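Local coordinates for periplasmic binding protein (Xylanimonas cellulosilytica, PDB 4MX8) that probably captures a solute outside the cell membrane for uptake, belonging to a family that includes binding proteins for iron-siderophores and vitamin B12, at residues A179-L193 / L239-D253. Residues are numbered along the deposited sequence; the frame is centred on the assembly and turned at random.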
# COMPACT_ATOMS: atom_id res chain seq x y z
N ALA A 179 10.77 -19.84 -9.94
CA ALA A 179 9.49 -20.33 -10.46
C ALA A 179 9.44 -20.14 -11.96
O ALA A 179 8.73 -20.83 -12.68
CB ALA A 179 8.33 -19.58 -9.81
N SER A 180 10.21 -19.16 -12.42
CA SER A 180 10.16 -18.66 -13.78
C SER A 180 8.74 -18.44 -14.27
O SER A 180 7.83 -18.07 -13.51
CB SER A 180 10.92 -19.57 -14.74
OG SER A 180 11.28 -18.87 -15.92
N GLY A 181 8.59 -18.66 -15.56
CA GLY A 181 7.32 -18.51 -16.21
C GLY A 181 6.88 -17.08 -16.31
O GLY A 181 7.59 -16.14 -15.96
N THR A 182 5.67 -16.94 -16.83
CA THR A 182 5.01 -15.68 -16.99
C THR A 182 3.91 -15.55 -15.92
O THR A 182 3.39 -16.57 -15.43
CB THR A 182 4.39 -15.66 -18.38
OG1 THR A 182 3.84 -14.38 -18.63
CG2 THR A 182 3.27 -16.71 -18.51
N GLY A 183 3.57 -14.32 -15.53
CA GLY A 183 2.51 -14.14 -14.54
C GLY A 183 1.53 -13.03 -14.87
O GLY A 183 1.80 -12.18 -15.72
N LEU A 184 0.37 -13.04 -14.21
CA LEU A 184 -0.59 -11.95 -14.35
C LEU A 184 -1.20 -11.63 -13.00
O LEU A 184 -1.65 -12.53 -12.29
CB LEU A 184 -1.70 -12.31 -15.34
CG LEU A 184 -2.75 -11.21 -15.52
CD1 LEU A 184 -2.14 -10.04 -16.26
CD2 LEU A 184 -3.98 -11.72 -16.24
N GLY A 185 -1.21 -10.35 -12.63
CA GLY A 185 -1.88 -9.93 -11.42
C GLY A 185 -3.30 -9.49 -11.72
O GLY A 185 -3.56 -8.72 -12.66
N ILE A 186 -4.25 -10.00 -10.95
CA ILE A 186 -5.62 -9.56 -11.10
C ILE A 186 -6.17 -9.04 -9.79
O ILE A 186 -5.69 -9.38 -8.71
CB ILE A 186 -6.57 -10.65 -11.67
CG1 ILE A 186 -6.58 -11.90 -10.79
CG2 ILE A 186 -6.20 -10.98 -13.09
CD1 ILE A 186 -7.71 -12.82 -11.10
N MSE A 187 -7.20 -8.20 -9.91
CA MSE A 187 -7.89 -7.68 -8.77
C MSE A 187 -9.37 -7.95 -8.96
O MSE A 187 -9.98 -7.49 -9.93
CB MSE A 187 -7.64 -6.18 -8.65
CG MSE A 187 -8.00 -5.61 -7.30
SE MSE A 187 -7.28 -3.85 -7.12
CE MSE A 187 -5.41 -4.31 -6.77
N VAL A 188 -9.95 -8.73 -8.05
CA VAL A 188 -11.35 -9.11 -8.16
C VAL A 188 -12.23 -8.16 -7.37
O VAL A 188 -11.97 -7.88 -6.20
CB VAL A 188 -11.57 -10.53 -7.66
CG1 VAL A 188 -13.02 -10.88 -7.75
CG2 VAL A 188 -10.73 -11.49 -8.44
N SER A 189 -13.27 -7.64 -8.00
CA SER A 189 -14.16 -6.72 -7.33
C SER A 189 -15.59 -6.83 -7.85
O SER A 189 -15.89 -6.37 -8.95
CB SER A 189 -13.65 -5.29 -7.49
OG SER A 189 -14.49 -4.38 -6.80
N GLY A 190 -16.47 -7.42 -7.07
CA GLY A 190 -17.86 -7.46 -7.45
C GLY A 190 -18.02 -8.42 -8.60
O GLY A 190 -18.79 -8.19 -9.53
N GLY A 191 -17.25 -9.51 -8.53
CA GLY A 191 -17.38 -10.61 -9.47
C GLY A 191 -16.68 -10.31 -10.77
O GLY A 191 -16.65 -11.14 -11.68
N GLN A 192 -16.10 -9.11 -10.85
CA GLN A 192 -15.40 -8.64 -12.03
C GLN A 192 -13.89 -8.88 -11.90
O GLN A 192 -13.38 -9.04 -10.79
CB GLN A 192 -15.64 -7.15 -12.19
CG GLN A 192 -15.95 -6.71 -13.60
CD GLN A 192 -17.41 -6.43 -13.80
OE1 GLN A 192 -18.20 -7.35 -13.99
NE2 GLN A 192 -17.79 -5.15 -13.72
N LEU A 193 -13.19 -8.89 -13.02
CA LEU A 193 -11.73 -9.02 -13.01
C LEU A 193 -11.05 -7.78 -13.61
O LEU A 193 -11.46 -7.29 -14.65
CB LEU A 193 -11.30 -10.30 -13.74
CG LEU A 193 -11.09 -11.58 -12.91
CD1 LEU A 193 -12.28 -11.92 -12.09
CD2 LEU A 193 -10.74 -12.76 -13.78
N LEU A 239 -8.17 -14.74 -19.39
CA LEU A 239 -7.20 -15.56 -18.66
C LEU A 239 -6.83 -16.75 -19.51
O LEU A 239 -5.65 -17.04 -19.71
CB LEU A 239 -7.76 -16.04 -17.33
CG LEU A 239 -8.04 -14.93 -16.34
CD1 LEU A 239 -8.59 -15.52 -15.06
CD2 LEU A 239 -6.78 -14.17 -16.08
N LEU A 240 -7.85 -17.41 -20.04
CA LEU A 240 -7.68 -18.62 -20.84
C LEU A 240 -6.92 -18.36 -22.13
O LEU A 240 -6.09 -19.18 -22.53
CB LEU A 240 -9.03 -19.22 -21.17
CG LEU A 240 -8.90 -20.63 -21.70
CD1 LEU A 240 -8.19 -21.49 -20.68
CD2 LEU A 240 -10.26 -21.17 -21.98
N GLU A 241 -7.20 -17.24 -22.77
CA GLU A 241 -6.52 -16.86 -24.01
C GLU A 241 -5.02 -16.72 -23.83
O GLU A 241 -4.25 -17.43 -24.48
CB GLU A 241 -7.10 -15.55 -24.56
CG GLU A 241 -6.21 -14.86 -25.59
CD GLU A 241 -6.96 -13.84 -26.43
OE1 GLU A 241 -8.00 -13.33 -25.96
OE2 GLU A 241 -6.52 -13.57 -27.57
N HIS A 242 -4.62 -15.81 -22.94
CA HIS A 242 -3.22 -15.47 -22.70
C HIS A 242 -2.55 -16.42 -21.73
O HIS A 242 -1.32 -16.49 -21.67
CB HIS A 242 -3.12 -14.03 -22.19
CG HIS A 242 -3.71 -13.04 -23.13
ND1 HIS A 242 -3.21 -12.84 -24.40
CD2 HIS A 242 -4.77 -12.20 -23.01
CE1 HIS A 242 -3.94 -11.92 -25.02
NE2 HIS A 242 -4.89 -11.52 -24.19
N ASP A 243 -3.38 -17.15 -20.99
CA ASP A 243 -2.96 -18.25 -20.12
C ASP A 243 -1.61 -18.06 -19.43
O ASP A 243 -0.61 -18.65 -19.84
CB ASP A 243 -3.00 -19.57 -20.88
CG ASP A 243 -2.78 -20.77 -19.97
OD1 ASP A 243 -2.11 -21.72 -20.42
OD2 ASP A 243 -3.27 -20.75 -18.81
N PRO A 244 -1.58 -17.24 -18.37
CA PRO A 244 -0.36 -17.02 -17.60
C PRO A 244 -0.03 -18.25 -16.78
O PRO A 244 -0.96 -18.96 -16.36
CB PRO A 244 -0.74 -15.85 -16.68
CG PRO A 244 -2.21 -15.92 -16.55
CD PRO A 244 -2.74 -16.50 -17.83
N GLN A 245 1.26 -18.50 -16.58
CA GLN A 245 1.72 -19.62 -15.78
C GLN A 245 1.35 -19.46 -14.31
O GLN A 245 1.00 -20.42 -13.64
CB GLN A 245 3.23 -19.77 -15.93
CG GLN A 245 3.78 -21.01 -15.24
CD GLN A 245 3.42 -22.27 -15.98
OE1 GLN A 245 3.28 -22.24 -17.20
NE2 GLN A 245 3.25 -23.38 -15.26
N TRP A 246 1.46 -18.23 -13.80
CA TRP A 246 1.10 -17.94 -12.42
C TRP A 246 0.06 -16.84 -12.42
O TRP A 246 0.19 -15.86 -13.17
CB TRP A 246 2.33 -17.46 -11.68
CG TRP A 246 3.43 -18.43 -11.64
CD1 TRP A 246 4.49 -18.50 -12.49
CD2 TRP A 246 3.58 -19.50 -10.71
NE1 TRP A 246 5.30 -19.55 -12.14
CE2 TRP A 246 4.76 -20.18 -11.05
CE3 TRP A 246 2.83 -19.94 -9.62
CZ2 TRP A 246 5.21 -21.29 -10.33
CZ3 TRP A 246 3.28 -21.05 -8.91
CH2 TRP A 246 4.46 -21.71 -9.27
N LEU A 247 -0.97 -17.00 -11.58
CA LEU A 247 -2.01 -15.99 -11.43
C LEU A 247 -1.98 -15.47 -10.01
O LEU A 247 -2.15 -16.25 -9.06
CB LEU A 247 -3.38 -16.58 -11.75
CG LEU A 247 -4.63 -15.69 -11.75
CD1 LEU A 247 -4.64 -14.77 -12.95
CD2 LEU A 247 -5.89 -16.53 -11.72
N TRP A 248 -1.75 -14.16 -9.86
CA TRP A 248 -1.66 -13.51 -8.55
C TRP A 248 -2.90 -12.68 -8.26
O TRP A 248 -3.14 -11.70 -8.95
CB TRP A 248 -0.45 -12.58 -8.51
CG TRP A 248 0.88 -13.24 -8.73
CD1 TRP A 248 1.49 -13.47 -9.92
CD2 TRP A 248 1.77 -13.72 -7.72
NE1 TRP A 248 2.70 -14.08 -9.73
CE2 TRP A 248 2.90 -14.24 -8.39
CE3 TRP A 248 1.73 -13.76 -6.33
CZ2 TRP A 248 3.98 -14.78 -7.71
CZ3 TRP A 248 2.80 -14.30 -5.66
CH2 TRP A 248 3.91 -14.81 -6.35
N VAL A 249 -3.65 -13.06 -7.24
CA VAL A 249 -4.98 -12.50 -7.02
C VAL A 249 -5.10 -11.63 -5.78
O VAL A 249 -4.73 -12.04 -4.68
CB VAL A 249 -6.00 -13.63 -6.87
CG1 VAL A 249 -7.40 -13.07 -6.80
CG2 VAL A 249 -5.87 -14.60 -8.03
N VAL A 250 -5.64 -10.42 -5.97
CA VAL A 250 -5.98 -9.50 -4.87
C VAL A 250 -7.50 -9.37 -4.79
O VAL A 250 -8.13 -8.85 -5.71
CB VAL A 250 -5.39 -8.10 -5.15
CG1 VAL A 250 -5.82 -7.14 -4.10
CG2 VAL A 250 -3.90 -8.17 -5.21
N ASP A 251 -8.10 -9.83 -3.70
CA ASP A 251 -9.56 -9.75 -3.55
C ASP A 251 -9.93 -8.37 -3.01
O ASP A 251 -9.93 -8.15 -1.80
CB ASP A 251 -10.01 -10.85 -2.59
CG ASP A 251 -11.51 -10.95 -2.48
OD1 ASP A 251 -12.23 -10.06 -3.00
OD2 ASP A 251 -11.97 -11.93 -1.85
N ARG A 252 -10.25 -7.43 -3.88
CA ARG A 252 -10.46 -6.05 -3.44
C ARG A 252 -11.70 -5.91 -2.57
O ARG A 252 -11.73 -5.09 -1.66
CB ARG A 252 -10.55 -5.12 -4.64
CG ARG A 252 -10.75 -3.65 -4.29
CD ARG A 252 -11.11 -2.88 -5.53
NE ARG A 252 -12.21 -1.96 -5.24
CZ ARG A 252 -12.95 -1.36 -6.17
NH1 ARG A 252 -12.72 -1.58 -7.45
NH2 ARG A 252 -13.92 -0.53 -5.81
N ASP A 253 -12.72 -6.71 -2.85
CA ASP A 253 -13.95 -6.67 -2.06
C ASP A 253 -13.74 -7.15 -0.64
O ASP A 253 -14.46 -6.74 0.28
CB ASP A 253 -15.08 -7.46 -2.74
CG ASP A 253 -15.76 -6.67 -3.84
OD1 ASP A 253 -15.55 -5.44 -3.92
OD2 ASP A 253 -16.51 -7.29 -4.63
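L184, I186 and V188 pair with strand 246-251 in a parallel β-ladder, the core of the mixed sheet in the lobe that follows the long helix 155-179; two lobes bridged by such a helix mark TroA-like binding proteins. The ladder is a worked example of parallel bonding, in which alternate residues of one strand use both N and O. L184 N reaches W246 O (3.0 Å) while L184 O receives W248 N almost straight (173°), and I186 and V188 repeat the pattern until R252 N, at the start of helix 252-256, supplies the last bond, to V188 O.

Apolar packing differs on the two faces. On one, L184 CB rests on P244 CG (3.8 Å), and its CD2 meets CD2 of L239 (3.7 Å), the two leucines crossing at about a right angle. I186 turns CG1 between its backbone N and carbonyl carbon (chi1 58°), a torsion that lays CG1 alongside V249 CG2 (3.9 Å). The other face carries W246 and W248 beside G183 and G185, and M187, present as selenomethionine, places CE against V250 CG1 (3.9 Å). A179 CB touches W246 CZ2 (3.6 Å), and the indole stacks on H283.

Polar side chains act at the ends. W246 NE1 gives S180 O a weak bond, whereas D251 is the N-cap of helix 252-256, its OD1 weakly bonded to A254 N, while OD2 accepts from A264 N. Replacing D253 by an alanine would probably deprive the S189 hydroxyl of its carboxylate acceptor and loosen the type I' turn that begins at S189 from the start of helix 252-256. In that pair, S189 OG donates to D253 OD1 (3.2 Å) from above the carboxylate plane, 47° out of it.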